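Local coordinates for lysosome-associated membrane glycoprotein 3 (Homo sapiens, PDB 4AKM) that acts in the unfolded protein response and in lysosome–autophagosome fusion, represented by the membrane-proximal part of its luminal region, at residues S50-C53 and S58-L61; T72-E77 and Y81-G86; Y7-L10 and C16-A19; V106-Q109 and S115-C118; L124-S127 and Q131-T134. One frame throughout, in Å; residues are numbered along the deposited sequence.

Interaction 1. Residues S50-C53 and S58-L61. With NAG (2-acetamido-2-deoxy-beta-D-glucopyranose), chain D.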
loop_
_atom_site.group_PDB
_atom_site.type_symbol
_atom_site.label_atom_id
_atom_site.label_comp_id
_atom_site.label_asym_id
_atom_site.label_seq_id
_atom_site.Cartn_x
_atom_site.Cartn_y
_atom_site.Cartn_z
ATOM N N SER A 50 8.401 4.236 6.475
ATOM C CA SER A 50 9.367 3.461 7.234
ATOM C C SER A 50 9.015 2.024 6.962
ATOM O O SER A 50 8.049 1.743 6.273
ATOM C CB SER A 50 9.249 3.741 8.730
ATOM O OG SER A 50 8.053 3.194 9.258
ATOM N N GLY A 51 9.789 1.096 7.483
ATOM C CA GLY A 51 9.426 -0.281 7.268
ATOM C C GLY A 51 10.572 -1.219 7.487
ATOM O O GLY A 51 11.692 -0.806 7.776
ATOM N N ASN A 52 10.287 -2.500 7.325
ATOM C CA ASN A 52 11.253 -3.499 7.725
ATOM C C ASN A 52 11.553 -4.461 6.594
ATOM O O ASN A 52 10.646 -5.082 6.037
ATOM C CB ASN A 52 10.748 -4.245 8.958
ATOM C CG ASN A 52 11.867 -4.661 9.877
ATOM O OD1 ASN A 52 12.403 -5.764 9.757
ATOM N ND2 ASN A 52 12.234 -3.778 10.804
ATOM N N CYS A 53 12.830 -4.557 6.244
ATOM C CA CYS A 53 13.272 -5.447 5.183
ATOM C C CYS A 53 13.398 -6.873 5.701
ATOM O O CYS A 53 13.460 -7.101 6.912
ATOM C CB CYS A 53 14.614 -4.977 4.623
ATOM S SG CYS A 53 14.570 -3.360 3.807
ATOM N N SER A 58 8.789 -8.466 3.890
ATOM C CA SER A 58 9.076 -7.060 4.150
ATOM C C SER A 58 7.799 -6.288 4.440
ATOM O O SER A 58 6.698 -6.805 4.268
ATOM C CB SER A 58 9.768 -6.423 2.944
ATOM O OG SER A 58 10.930 -7.138 2.576
ATOM N N ASN A 59 7.945 -5.043 4.872
ATOM C CA ASN A 59 6.787 -4.161 4.979
ATOM C C ASN A 59 7.125 -2.701 4.735
ATOM O O ASN A 59 8.147 -2.190 5.214
ATOM C CB ASN A 59 6.065 -4.322 6.323
ATOM C CG ASN A 59 6.832 -3.707 7.483
ATOM O OD1 ASN A 59 7.824 -4.265 7.950
ATOM N ND2 ASN A 59 6.361 -2.563 7.966
ATOM N N LEU A 60 6.262 -2.063 3.949
ATOM C CA LEU A 60 6.242 -0.621 3.779
ATOM C C LEU A 60 5.118 -0.066 4.639
ATOM O O LEU A 60 3.948 -0.379 4.435
ATOM C CB LEU A 60 5.994 -0.243 2.319
ATOM C CG LEU A 60 5.674 1.242 2.118
ATOM C CD1 LEU A 60 6.827 2.110 2.589
ATOM C CD2 LEU A 60 5.332 1.542 0.672
ATOM N N LEU A 61 5.484 0.749 5.615
ATOM C CA LEU A 61 4.505 1.401 6.461
ATOM C C LEU A 61 4.529 2.898 6.223
ATOM O O LEU A 61 5.589 3.528 6.209
ATOM C CB LEU A 61 4.757 1.081 7.932
ATOM C CG LEU A 61 3.788 1.721 8.926
ATOM C CD1 LEU A 61 2.356 1.260 8.691
ATOM C CD2 LEU A 61 4.233 1.409 10.332
HETATM C C1 NAG D . 3.097 -3.808 9.471
HETATM C C2 NAG D . 2.570 -3.829 10.898
HETATM C C3 NAG D . 3.558 -4.541 11.816
HETATM C C4 NAG D . 3.922 -5.910 11.253
HETATM C C5 NAG D . 4.275 -5.842 9.770
HETATM C C6 NAG D . 4.358 -7.243 9.187
HETATM C C7 NAG D . 1.119 -2.063 11.717
HETATM C C8 NAG D . 1.069 -0.788 12.506
HETATM N N2 NAG D . 2.329 -2.471 11.348
HETATM O O3 NAG D . 2.975 -4.696 13.091
HETATM O O4 NAG D . 5.028 -6.443 11.952
HETATM O O5 NAG D . 3.310 -5.129 9.025
HETATM O O6 NAG D . 4.680 -7.138 7.819
HETATM O O7 NAG D . 0.085 -2.675 11.443
#
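Ser50 and Leu61 pair through two backbone hydrogen bonds in this antiparallel hairpin. Ser50 N gives its proton to Leu61 O at 2.9 Å, and Leu61 N returns a bond of 2.8 Å to Ser50 O. Nearer the turn the bonds are more bent: Asn52 N reaches Asn59 O at 3.0 Å, and Asn59 N meets Asn52 O at 2.9 Å. Between these two pairs sits Gly51, whose phi of 161° suits a residue without a side chain; its CA makes a C-H...O contact of 3.1 Å with Asn59 O.

The hairpin forms one edge of the five-stranded sheet in this beta-prism domain, and strand 48-52 is one of its two outermost strands.

Among the side chains, Asn59 does most across the contact. With CG between its own backbone N and carbonyl carbon (chi1 73°), OD1 swings toward the partner strand and takes a weak, bent second bond from Asn52 N, 3.1 Å away. ND2 is used in the other direction, in a weak bond to glycosylated Asn70. A polar amide thus suits a place beside the sugar, and Asn59 CB packs 3.5 Å from O6 of the N-acetylglucosamine carried by Asn70. Leu60 turns to the inner face, where it packs on Tyr7, Val9 and Ala19 rather than on the partner strand, while Cys53 is joined to Cys16 by a disulfide.

Interaction 2. Residues T72-E77 and Y81-G86. With NAG (2-acetamido-2-deoxy-beta-D-glucopyranose), chain D.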
loop_
_atom_site.group_PDB
_atom_site.type_symbol
_atom_site.label_atom_id
_atom_site.label_comp_id
_atom_site.label_asym_id
_atom_site.label_seq_id
_atom_site.Cartn_x
_atom_site.Cartn_y
_atom_site.Cartn_z
ATOM N N THR A 72 2.287 -5.189 3.567
ATOM C CA THR A 72 3.205 -6.294 3.813
ATOM C C THR A 72 3.425 -7.144 2.567
ATOM O O THR A 72 2.458 -7.597 1.930
ATOM C CB THR A 72 2.705 -7.205 4.949
ATOM O OG1 THR A 72 2.760 -6.502 6.197
ATOM C CG2 THR A 72 3.560 -8.455 5.040
ATOM N N PHE A 73 4.703 -7.367 2.252
ATOM C CA PHE A 73 5.132 -8.149 1.097
ATOM C C PHE A 73 5.737 -9.500 1.489
ATOM O O PHE A 73 6.482 -9.602 2.468
ATOM C CB PHE A 73 6.186 -7.382 0.298
ATOM C CG PHE A 73 5.757 -6.011 -0.129
ATOM C CD1 PHE A 73 5.863 -4.934 0.742
ATOM C CD2 PHE A 73 5.276 -5.791 -1.410
ATOM C CE1 PHE A 73 5.479 -3.675 0.351
ATOM C CE2 PHE A 73 4.896 -4.535 -1.805
ATOM C CZ PHE A 73 4.994 -3.473 -0.923
ATOM N N THR A 74 5.428 -10.521 0.695
ATOM C CA THR A 74 6.003 -11.856 0.837
ATOM C C THR A 74 6.541 -12.298 -0.526
ATOM O O THR A 74 5.884 -12.096 -1.548
ATOM C CB THR A 74 4.939 -12.877 1.336
ATOM O OG1 THR A 74 4.646 -12.637 2.718
ATOM C CG2 THR A 74 5.422 -14.310 1.185
ATOM N N LYS A 75 7.744 -12.871 -0.553
ATOM C CA LYS A 75 8.236 -13.497 -1.781
ATOM C C LYS A 75 8.146 -15.021 -1.690
ATOM O O LYS A 75 8.638 -15.631 -0.738
ATOM C CB LYS A 75 9.657 -13.036 -2.141
ATOM C CG LYS A 75 10.752 -13.434 -1.163
ATOM C CD LYS A 75 12.132 -13.058 -1.708
ATOM C CE LYS A 75 12.420 -13.745 -3.040
ATOM N NZ LYS A 75 13.747 -13.354 -3.606
ATOM N N ASP A 76 7.486 -15.630 -2.670
ATOM C CA ASP A 76 7.327 -17.076 -2.675
ATOM C C ASP A 76 8.518 -17.707 -3.374
ATOM O O ASP A 76 8.900 -18.838 -3.071
ATOM C CB ASP A 76 6.020 -17.490 -3.355
ATOM C CG ASP A 76 5.287 -18.576 -2.586
ATOM O OD1 ASP A 76 5.946 -19.321 -1.828
ATOM O OD2 ASP A 76 4.051 -18.678 -2.730
ATOM N N GLU A 77 9.102 -16.949 -4.298
ATOM C CA GLU A 77 10.272 -17.376 -5.067
ATOM C C GLU A 77 9.987 -18.575 -5.983
ATOM O O GLU A 77 9.759 -19.692 -5.516
ATOM C CB GLU A 77 11.482 -17.625 -4.153
ATOM C CG GLU A 77 12.675 -18.279 -4.841
ATOM C CD GLU A 77 13.098 -17.567 -6.119
ATOM O OE1 GLU A 77 13.489 -16.382 -6.045
ATOM O OE2 GLU A 77 13.040 -18.195 -7.202
ATOM N N TYR A 81 4.733 -10.588 -3.840
ATOM C CA TYR A 81 3.398 -10.002 -3.883
ATOM C C TYR A 81 3.116 -9.290 -2.574
ATOM O O TYR A 81 3.834 -9.481 -1.592
ATOM C CB TYR A 81 2.344 -11.092 -4.128
ATOM C CG TYR A 81 2.467 -12.281 -3.200
ATOM C CD1 TYR A 81 3.291 -13.356 -3.518
ATOM C CD2 TYR A 81 1.769 -12.326 -2.003
ATOM C CE1 TYR A 81 3.413 -14.440 -2.666
ATOM C CE2 TYR A 81 1.882 -13.404 -1.144
ATOM C CZ TYR A 81 2.704 -14.459 -1.478
ATOM O OH TYR A 81 2.812 -15.532 -0.620
ATOM N N ILE A 82 2.083 -8.453 -2.560
ATOM C CA ILE A 82 1.599 -7.903 -1.302
ATOM C C ILE A 82 0.788 -8.991 -0.618
ATOM O O ILE A 82 -0.199 -9.469 -1.170
ATOM C CB ILE A 82 0.711 -6.661 -1.510
ATOM C CG1 ILE A 82 1.553 -5.456 -1.926
ATOM C CG2 ILE A 82 -0.060 -6.339 -0.239
ATOM C CD1 ILE A 82 0.743 -4.322 -2.524
ATOM N N SER A 83 1.214 -9.394 0.573
ATOM C CA SER A 83 0.550 -10.474 1.290
ATOM C C SER A 83 -0.371 -9.975 2.401
ATOM O O SER A 83 -1.201 -10.730 2.910
ATOM C CB SER A 83 1.573 -11.455 1.862
ATOM O OG SER A 83 2.348 -10.844 2.874
ATOM N N GLU A 84 -0.233 -8.710 2.791
ATOM C CA GLU A 84 -1.134 -8.185 3.820
ATOM C C GLU A 84 -1.378 -6.684 3.698
ATOM O O GLU A 84 -0.476 -5.933 3.337
ATOM C CB GLU A 84 -0.613 -8.530 5.224
ATOM C CG GLU A 84 -1.461 -7.978 6.364
ATOM C CD GLU A 84 -1.164 -8.645 7.693
ATOM O OE1 GLU A 84 -1.301 -9.885 7.770
ATOM O OE2 GLU A 84 -0.799 -7.934 8.658
ATOM N N VAL A 85 -2.602 -6.238 3.975
ATOM C CA VAL A 85 -2.838 -4.792 4.013
ATOM C C VAL A 85 -3.602 -4.355 5.250
ATOM O O VAL A 85 -4.684 -4.848 5.527
ATOM C CB VAL A 85 -3.581 -4.258 2.777
ATOM C CG1 VAL A 85 -3.587 -2.735 2.803
ATOM C CG2 VAL A 85 -2.938 -4.764 1.497
ATOM N N GLY A 86 -3.032 -3.412 5.986
ATOM C CA GLY A 86 -3.690 -2.901 7.161
ATOM C C GLY A 86 -3.838 -1.405 7.056
ATOM O O GLY A 86 -3.026 -0.743 6.431
HETATM C C1 NAG D . 3.097 -3.808 9.471
HETATM C C2 NAG D . 2.570 -3.829 10.898
HETATM C C3 NAG D . 3.558 -4.541 11.816
HETATM C C4 NAG D . 3.922 -5.910 11.253
HETATM C C5 NAG D . 4.275 -5.842 9.770
HETATM C C6 NAG D . 4.358 -7.243 9.187
HETATM C C7 NAG D . 1.119 -2.063 11.717
HETATM C C8 NAG D . 1.069 -0.788 12.506
HETATM N N2 NAG D . 2.329 -2.471 11.348
HETATM O O3 NAG D . 2.975 -4.696 13.091
HETATM O O4 NAG D . 5.028 -6.443 11.952
HETATM O O5 NAG D . 3.310 -5.129 9.025
HETATM O O6 NAG D . 4.680 -7.138 7.819
HETATM O O7 NAG D . 0.085 -2.675 11.443
#
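Thr72 meets both Ser83 and Glu84, because its single carbonyl oxygen accepts two backbone protons. Ser83 N lies 2.6 Å from Thr72 O and Glu84 N 3.0 Å from it, each tilted somewhat out of the carbonyl plane, while Thr72 N completes the pair with a nearly straight bond to Glu84 O (2.9 Å, 171° at the hydrogen). The side chain of the same residue holds the glycan on Asn70: Thr72 OG1, set beside its own backbone N and anti to the carbonyl carbon, is hydrogen-bonded to NAG O6 at 2.6 Å. Beyond the shift in register, Thr74 and Tyr81 exchange two further backbone bonds.

This is a classic beta bulge in the hairpin of strands 67-75 and 80-90, within the five-stranded sheet. It lets Ser83 join Thr74 on one face, where Thr74 OG1 and Ser83 OG are hydrogen-bonded at 2.9 Å; small hydroxyl side chains fit this close pairing.

Around that core, Tyr81 lies alongside Thr74. Its first torsion (chi1 50°) folds the ring back over the partner strand, bringing Thr74 O to one face and the hydroxyl, Tyr81 OH, to 3.4 Å from Thr74 CG2. On the other side of the sheet the flat Phe73 ring and branched Ile82 run side by side, Phe73 CE2 3.5 Å from Ile82 CG1, as suits residues facing the interior; Phe142 and Leu60 also pack on Phe73, and Phe108 on Ile82.

Interaction 3. Residues Y7-L10 and C16-A19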
loop_
_atom_site.group_PDB
_atom_site.type_symbol
_atom_site.label_atom_id
_atom_site.label_comp_id
_atom_site.label_asym_id
_atom_site.label_seq_id
_atom_site.Cartn_x
_atom_site.Cartn_y
_atom_site.Cartn_z
ATOM N N TYR A 7 7.842 6.417 -2.107
ATOM C CA TYR A 7 8.225 5.845 -0.833
ATOM C C TYR A 7 9.342 4.854 -1.045
ATOM O O TYR A 7 9.607 4.429 -2.173
ATOM C CB TYR A 7 7.026 5.157 -0.196
ATOM C CG TYR A 7 5.820 6.057 -0.107
ATOM C CD1 TYR A 7 5.903 7.302 0.498
ATOM C CD2 TYR A 7 4.602 5.673 -0.654
ATOM C CE1 TYR A 7 4.806 8.129 0.569
ATOM C CE2 TYR A 7 3.503 6.491 -0.584
ATOM C CZ TYR A 7 3.608 7.716 0.026
ATOM O OH TYR A 7 2.506 8.531 0.094
ATOM N N GLN A 8 9.975 4.463 0.053
ATOM C CA GLN A 8 11.237 3.770 -0.030
ATOM C C GLN A 8 11.600 3.180 1.323
ATOM O O GLN A 8 11.469 3.841 2.352
ATOM C CB GLN A 8 12.288 4.783 -0.449
ATOM C CG GLN A 8 13.588 4.214 -0.911
ATOM C CD GLN A 8 14.627 5.295 -1.075
ATOM O OE1 GLN A 8 15.163 5.808 -0.088
ATOM N NE2 GLN A 8 14.906 5.667 -2.323
ATOM N N VAL A 9 12.052 1.931 1.320
ATOM C CA VAL A 9 12.502 1.271 2.542
ATOM C C VAL A 9 13.935 0.785 2.341
ATOM O O VAL A 9 14.283 0.317 1.259
ATOM C CB VAL A 9 11.589 0.080 2.911
ATOM C CG1 VAL A 9 12.030 -0.549 4.218
ATOM C CG2 VAL A 9 10.135 0.524 3.003
ATOM N N LEU A 10 14.772 0.898 3.369
ATOM C CA LEU A 10 16.188 0.568 3.209
ATOM C C LEU A 10 16.757 -0.397 4.250
ATOM O O LEU A 10 16.393 -0.356 5.428
ATOM C CB LEU A 10 17.028 1.845 3.193
ATOM C CG LEU A 10 16.876 2.768 1.984
ATOM C CD1 LEU A 10 17.508 4.125 2.272
ATOM C CD2 LEU A 10 17.501 2.133 0.753
ATOM N N CYS A 16 15.507 -1.866 -0.161
ATOM C CA CYS A 16 14.666 -2.975 0.261
ATOM C C CYS A 16 13.292 -2.932 -0.413
ATOM O O CYS A 16 12.777 -3.952 -0.868
ATOM C CB CYS A 16 14.515 -2.946 1.782
ATOM S SG CYS A 16 13.169 -3.947 2.434
ATOM N N ILE A 17 12.710 -1.738 -0.475
ATOM C CA ILE A 17 11.386 -1.533 -1.052
ATOM C C ILE A 17 11.334 -0.167 -1.723
ATOM O O ILE A 17 11.720 0.836 -1.131
ATOM C CB ILE A 17 10.279 -1.576 0.030
ATOM C CG1 ILE A 17 10.057 -3.001 0.538
ATOM C CG2 ILE A 17 8.973 -1.003 -0.497
ATOM C CD1 ILE A 17 8.981 -3.109 1.594
ATOM N N LYS A 18 10.865 -0.131 -2.964
ATOM C CA LYS A 18 10.670 1.130 -3.665
ATOM C C LYS A 18 9.221 1.167 -4.126
ATOM O O LYS A 18 8.786 0.296 -4.871
ATOM C CB LYS A 18 11.611 1.227 -4.865
ATOM C CG LYS A 18 11.696 2.606 -5.495
ATOM C CD LYS A 18 12.308 2.524 -6.890
ATOM C CE LYS A 18 12.912 3.851 -7.334
ATOM N NZ LYS A 18 11.958 4.988 -7.214
ATOM N N ALA A 19 8.464 2.164 -3.681
ATOM C CA ALA A 19 7.048 2.204 -4.017
ATOM C C ALA A 19 6.545 3.602 -4.322
ATOM O O ALA A 19 6.623 4.513 -3.503
ATOM C CB ALA A 19 6.214 1.556 -2.919
#
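Tyr7 pairs with Ala19 through two backbone bonds, Tyr7 N to Ala19 O at 2.7 Å and Ala19 N to Tyr7 O at 3.0 Å. Its ring passes Ala19 O and continues on to Leu62, Ile42 and Pro44. Gln8, on the face opposite Val9, which it shares with Lys18, adds a CA-H...O contact of 3.2 Å from Gln8 CA to Ile17 O.

Val9 comes next, at a classic beta bulge in the hairpin of strands 5-11 and 14-27: Val9 O accepts from Ile17 N (3.1 Å) and from Cys16 N (2.9 Å), both approaching from the same face of its plane. Val9 N closes the pair on Ile17 O. The two branched side chains lie side by side, pointing the same way into the interior, with CB of Val9 3.6 Å from CB of Ile17. Cys16 SG, opposite the backbone N in its first torsion (chi1 164°), comes to 4.0 Å from Val9 CG1 while bonded to Cys53. Leu10, at the exposed end, merely brushes Cys16 with its CA.

Interaction 4. Residues V106-Q109 and S115-C118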
loop_
_atom_site.group_PDB
_atom_site.type_symbol
_atom_site.label_atom_id
_atom_site.label_comp_id
_atom_site.label_asym_id
_atom_site.label_seq_id
_atom_site.Cartn_x
_atom_site.Cartn_y
_atom_site.Cartn_z
ATOM N N VAL A 106 -3.221 -12.395 -2.177
ATOM C CA VAL A 106 -2.178 -12.361 -3.186
ATOM C C VAL A 106 -2.460 -11.179 -4.103
ATOM O O VAL A 106 -3.417 -11.189 -4.883
ATOM C CB VAL A 106 -2.104 -13.675 -3.977
ATOM C CG1 VAL A 106 -1.330 -13.475 -5.268
ATOM C CG2 VAL A 106 -1.456 -14.756 -3.128
ATOM N N MET A 107 -1.620 -10.154 -3.992
ATOM C CA MET A 107 -1.921 -8.874 -4.608
ATOM C C MET A 107 -0.704 -8.253 -5.276
ATOM O O MET A 107 0.374 -8.178 -4.684
ATOM C CB MET A 107 -2.496 -7.918 -3.563
ATOM C CG MET A 107 -3.092 -6.663 -4.152
ATOM S SD MET A 107 -3.820 -5.592 -2.910
ATOM C CE MET A 107 -4.735 -4.462 -3.957
ATOM N N PHE A 108 -0.902 -7.807 -6.511
ATOM C CA PHE A 108 0.159 -7.232 -7.331
ATOM C C PHE A 108 1.305 -8.219 -7.473
ATOM O O PHE A 108 2.468 -7.829 -7.432
ATOM C CB PHE A 108 0.699 -5.921 -6.743
ATOM C CG PHE A 108 -0.307 -4.803 -6.678
ATOM C CD1 PHE A 108 -1.632 -4.997 -7.041
ATOM C CD2 PHE A 108 0.087 -3.543 -6.266
ATOM C CE1 PHE A 108 -2.542 -3.961 -6.973
ATOM C CE2 PHE A 108 -0.814 -2.504 -6.200
ATOM C CZ PHE A 108 -2.132 -2.710 -6.555
ATOM N N GLN A 109 0.979 -9.497 -7.621
ATOM C CA GLN A 109 2.012 -10.523 -7.729
ATOM C C GLN A 109 2.877 -10.313 -8.975
ATOM O O GLN A 109 2.361 -10.146 -10.080
ATOM C CB GLN A 109 1.397 -11.923 -7.725
ATOM C CG GLN A 109 2.424 -13.040 -7.566
ATOM C CD GLN A 109 1.799 -14.422 -7.616
ATOM O OE1 GLN A 109 0.631 -14.576 -7.977
ATOM N NE2 GLN A 109 2.577 -15.437 -7.254
ATOM N N SER A 115 9.395 -5.244 -11.720
ATOM C CA SER A 115 8.607 -4.271 -10.975
ATOM C C SER A 115 7.139 -4.397 -11.353
ATOM O O SER A 115 6.808 -4.870 -12.437
ATOM C CB SER A 115 9.107 -2.848 -11.237
ATOM O OG SER A 115 8.968 -2.497 -12.601
ATOM N N PHE A 116 6.256 -3.993 -10.450
ATOM C CA PHE A 116 4.834 -4.017 -10.743
ATOM C C PHE A 116 4.347 -2.624 -11.081
ATOM O O PHE A 116 4.613 -1.674 -10.353
ATOM C CB PHE A 116 4.035 -4.572 -9.567
ATOM C CG PHE A 116 2.575 -4.748 -9.864
ATOM C CD1 PHE A 116 2.113 -5.885 -10.503
ATOM C CD2 PHE A 116 1.661 -3.770 -9.516
ATOM C CE1 PHE A 116 0.768 -6.046 -10.780
ATOM C CE2 PHE A 116 0.318 -3.927 -9.794
ATOM C CZ PHE A 116 -0.128 -5.064 -10.423
ATOM N N LYS A 117 3.632 -2.512 -12.194
ATOM C CA LYS A 117 3.018 -1.255 -12.578
ATOM C C LYS A 117 1.517 -1.442 -12.698
ATOM O O LYS A 117 1.056 -2.458 -13.215
ATOM C CB LYS A 117 3.587 -0.763 -13.905
ATOM C CG LYS A 117 2.983 0.543 -14.384
ATOM C CD LYS A 117 3.462 0.881 -15.771
ATOM C CE LYS A 117 2.726 2.084 -16.324
ATOM N NZ LYS A 117 3.066 3.333 -15.589
ATOM N N CYS A 118 0.760 -0.463 -12.207
ATOM C CA CYS A 118 -0.689 -0.460 -12.359
ATOM C C CYS A 118 -1.269 0.915 -12.083
ATOM O O CYS A 118 -1.619 1.248 -10.950
ATOM C CB CYS A 118 -1.350 -1.490 -11.453
ATOM S SG CYS A 118 -3.069 -1.804 -11.879
#
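At the corner where strand 97-110 bends from one face of the beta prism to another, Phe108 stacks on Phe116, a residue of the short strand 116-118 that enters the second sheet. The corner residue has backbone angles in the left-handed helical region, and this kink turns its side chain toward the interior and onto the facing ring.

The pair is an offset stack, with centroids 4.4 Å apart and planes 13° from parallel. Although the rings are nearly parallel, the side chains themselves cross at about a right angle. Because of the offset, only part of each ring overlaps the other. CE2 of Phe116 stands over the rim of the Phe108 ring, 3.3 Å from Phe108 CG. In return Phe108 CB sits above the middle of the Phe116 ring in a CH-pi contact, 3.6 Å from its centroid. Phe116 extends its CG anti to the backbone N (chi1 -174°), which carries the ring across to the corner. No hydrogen bond crosses here; two flat, apolar rings suit a buried junction between strands that do not pair directly.

Around the stack, strand 137-141 packs Val137 and Leu139 against Phe108, and Leu139 is also hydrogen-bonded, backbone to backbone, to Phe116. On the far flank Ile82 of strand 80-90 touches Phe108, while the disulfide of Cys118 and Cys155 fastens the C-terminal tail beside Phe116.

Interaction 5. Residues L124-S127 and Q131-T134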
loop_
_atom_site.group_PDB
_atom_site.type_symbol
_atom_site.label_atom_id
_atom_site.label_comp_id
_atom_site.label_asym_id
_atom_site.label_seq_id
_atom_site.Cartn_x
_atom_site.Cartn_y
_atom_site.Cartn_z
ATOM N N LEU A 124 -9.398 -2.606 -2.417
ATOM C CA LEU A 124 -9.446 -3.705 -1.467
ATOM C C LEU A 124 -10.304 -3.340 -0.259
ATOM O O LEU A 124 -10.088 -2.302 0.371
ATOM C CB LEU A 124 -8.035 -4.047 -1.011
ATOM C CG LEU A 124 -7.922 -5.358 -0.246
ATOM C CD1 LEU A 124 -8.291 -6.504 -1.171
ATOM C CD2 LEU A 124 -6.521 -5.524 0.321
ATOM N N GLN A 125 -11.288 -4.178 0.059
ATOM C CA GLN A 125 -12.045 -3.991 1.294
ATOM C C GLN A 125 -11.231 -4.533 2.460
ATOM O O GLN A 125 -10.916 -5.722 2.503
ATOM C CB GLN A 125 -13.415 -4.673 1.230
ATOM C CG GLN A 125 -14.494 -3.861 0.532
ATOM C CD GLN A 125 -15.300 -2.985 1.479
ATOM O OE1 GLN A 125 -14.845 -2.631 2.566
ATOM N NE2 GLN A 125 -16.514 -2.634 1.065
ATOM N N LEU A 126 -10.881 -3.655 3.396
ATOM C CA LEU A 126 -10.068 -4.045 4.547
ATOM C C LEU A 126 -10.940 -4.549 5.691
ATOM O O LEU A 126 -10.702 -5.623 6.241
ATOM C CB LEU A 126 -9.186 -2.881 5.002
ATOM C CG LEU A 126 -8.252 -2.335 3.921
ATOM C CD1 LEU A 126 -7.321 -1.295 4.497
ATOM C CD2 LEU A 126 -7.466 -3.456 3.247
ATOM N N SER A 127 -11.948 -3.756 6.042
ATOM C CA SER A 127 -12.993 -4.179 6.958
ATOM C C SER A 127 -14.310 -4.060 6.213
ATOM O O SER A 127 -14.331 -3.966 4.990
ATOM C CB SER A 127 -13.019 -3.297 8.201
ATOM O OG SER A 127 -13.470 -1.993 7.882
ATOM N N GLN A 131 -12.079 0.722 3.277
ATOM C CA GLN A 131 -11.617 0.278 1.981
ATOM C C GLN A 131 -10.377 1.082 1.627
ATOM O O GLN A 131 -10.268 2.249 1.983
ATOM C CB GLN A 131 -12.718 0.534 0.957
ATOM C CG GLN A 131 -12.514 -0.116 -0.381
ATOM C CD GLN A 131 -13.681 0.139 -1.307
ATOM O OE1 GLN A 131 -14.494 1.039 -1.071
ATOM N NE2 GLN A 131 -13.779 -0.657 -2.366
ATOM N N VAL A 132 -9.428 0.456 0.946
ATOM C CA VAL A 132 -8.279 1.190 0.441
ATOM C C VAL A 132 -8.255 1.121 -1.090
ATOM O O VAL A 132 -8.593 0.093 -1.675
ATOM C CB VAL A 132 -6.947 0.695 1.074
ATOM C CG1 VAL A 132 -6.710 -0.773 0.780
ATOM C CG2 VAL A 132 -5.775 1.539 0.605
ATOM N N LYS A 133 -7.898 2.234 -1.726
ATOM C CA LYS A 133 -7.728 2.284 -3.173
ATOM C C LYS A 133 -6.351 2.814 -3.564
ATOM O O LYS A 133 -5.888 3.820 -3.029
ATOM C CB LYS A 133 -8.834 3.114 -3.834
ATOM C CG LYS A 133 -9.942 2.262 -4.446
ATOM C CD LYS A 133 -11.275 2.993 -4.503
ATOM C CE LYS A 133 -12.439 1.999 -4.576
ATOM N NZ LYS A 133 -13.780 2.647 -4.422
ATOM N N THR A 134 -5.694 2.120 -4.488
ATOM C CA THR A 134 -4.397 2.560 -4.989
ATOM C C THR A 134 -4.509 3.035 -6.424
ATOM O O THR A 134 -5.415 2.640 -7.154
ATOM C CB THR A 134 -3.338 1.444 -4.932
ATOM O OG1 THR A 134 -3.583 0.484 -5.969
ATOM C CG2 THR A 134 -3.361 0.758 -3.580
#
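Gln131, Val132 and Leu124 carry most of this hairpin contact. Leu124 and Val132 form its hydrogen-bonded pair: Leu124 N gives to Val132 O at 2.9 Å and Val132 N to Leu124 O at the same distance of 2.9 Å. The strands 122-125 and 130-135 are short neighbours in the sheet containing strand 14-27.

Val132 has its CG1 between backbone N and carbonyl carbon (chi1 60°), and this branch does the touching. Val132 CG1 meets Leu126 CD2 at 3.7 Å, the leucine reaching in obliquely from just past the end of its strand, and Leu124 CB at 4.0 Å. Branched aliphatic residues suit this face, where Val85 of strand 80-90 packs on the leucines, and Ile23 and Leu25 of the adjoining strand 14-27 touch Val132.

Gln131 lies on the reverse face, beside Gln125. Its chain is extended, so the methylene Gln131 CG passes 3.4 Å from Leu124 O while the amide continues outward, where NE2 is hydrogen-bonded to Ser123 OG. A long polar side chain fits there, its aliphatic stem touching the carbonyl of Leu124 and its amide nitrogen meeting a neighbouring serine.

The chemistry is therefore divided between the faces: aliphatic contacts turn one side of the hairpin toward the interior between the two sheets, and amide groups make the other compatible with water.

Overall arrangement
Along the chain the contacts run in series: interaction 3, then 1, 2, 4 and 5. Interactions 1 and 2 lie in the five-stranded sheet, their centres 11 Å apart, joined where strands 57-64 and 67-75 pair, and both touch the glycan. Interactions 3 and 5 belong to the other sheet, about 21 Å apart at their centres, on opposite sides of the chain's centre. The Cys16–Cys53 disulfide binds interaction 3 to interaction 1 across the sheets. Interaction 4 lies at the corner where strand 97-110 leaves the sheet of interaction 2; Phe108 packs on Ile82 and Thr134. The two sheets of the luminal domain meet, among these contacts, through a disulfide and through aromatic and aliphatic packing.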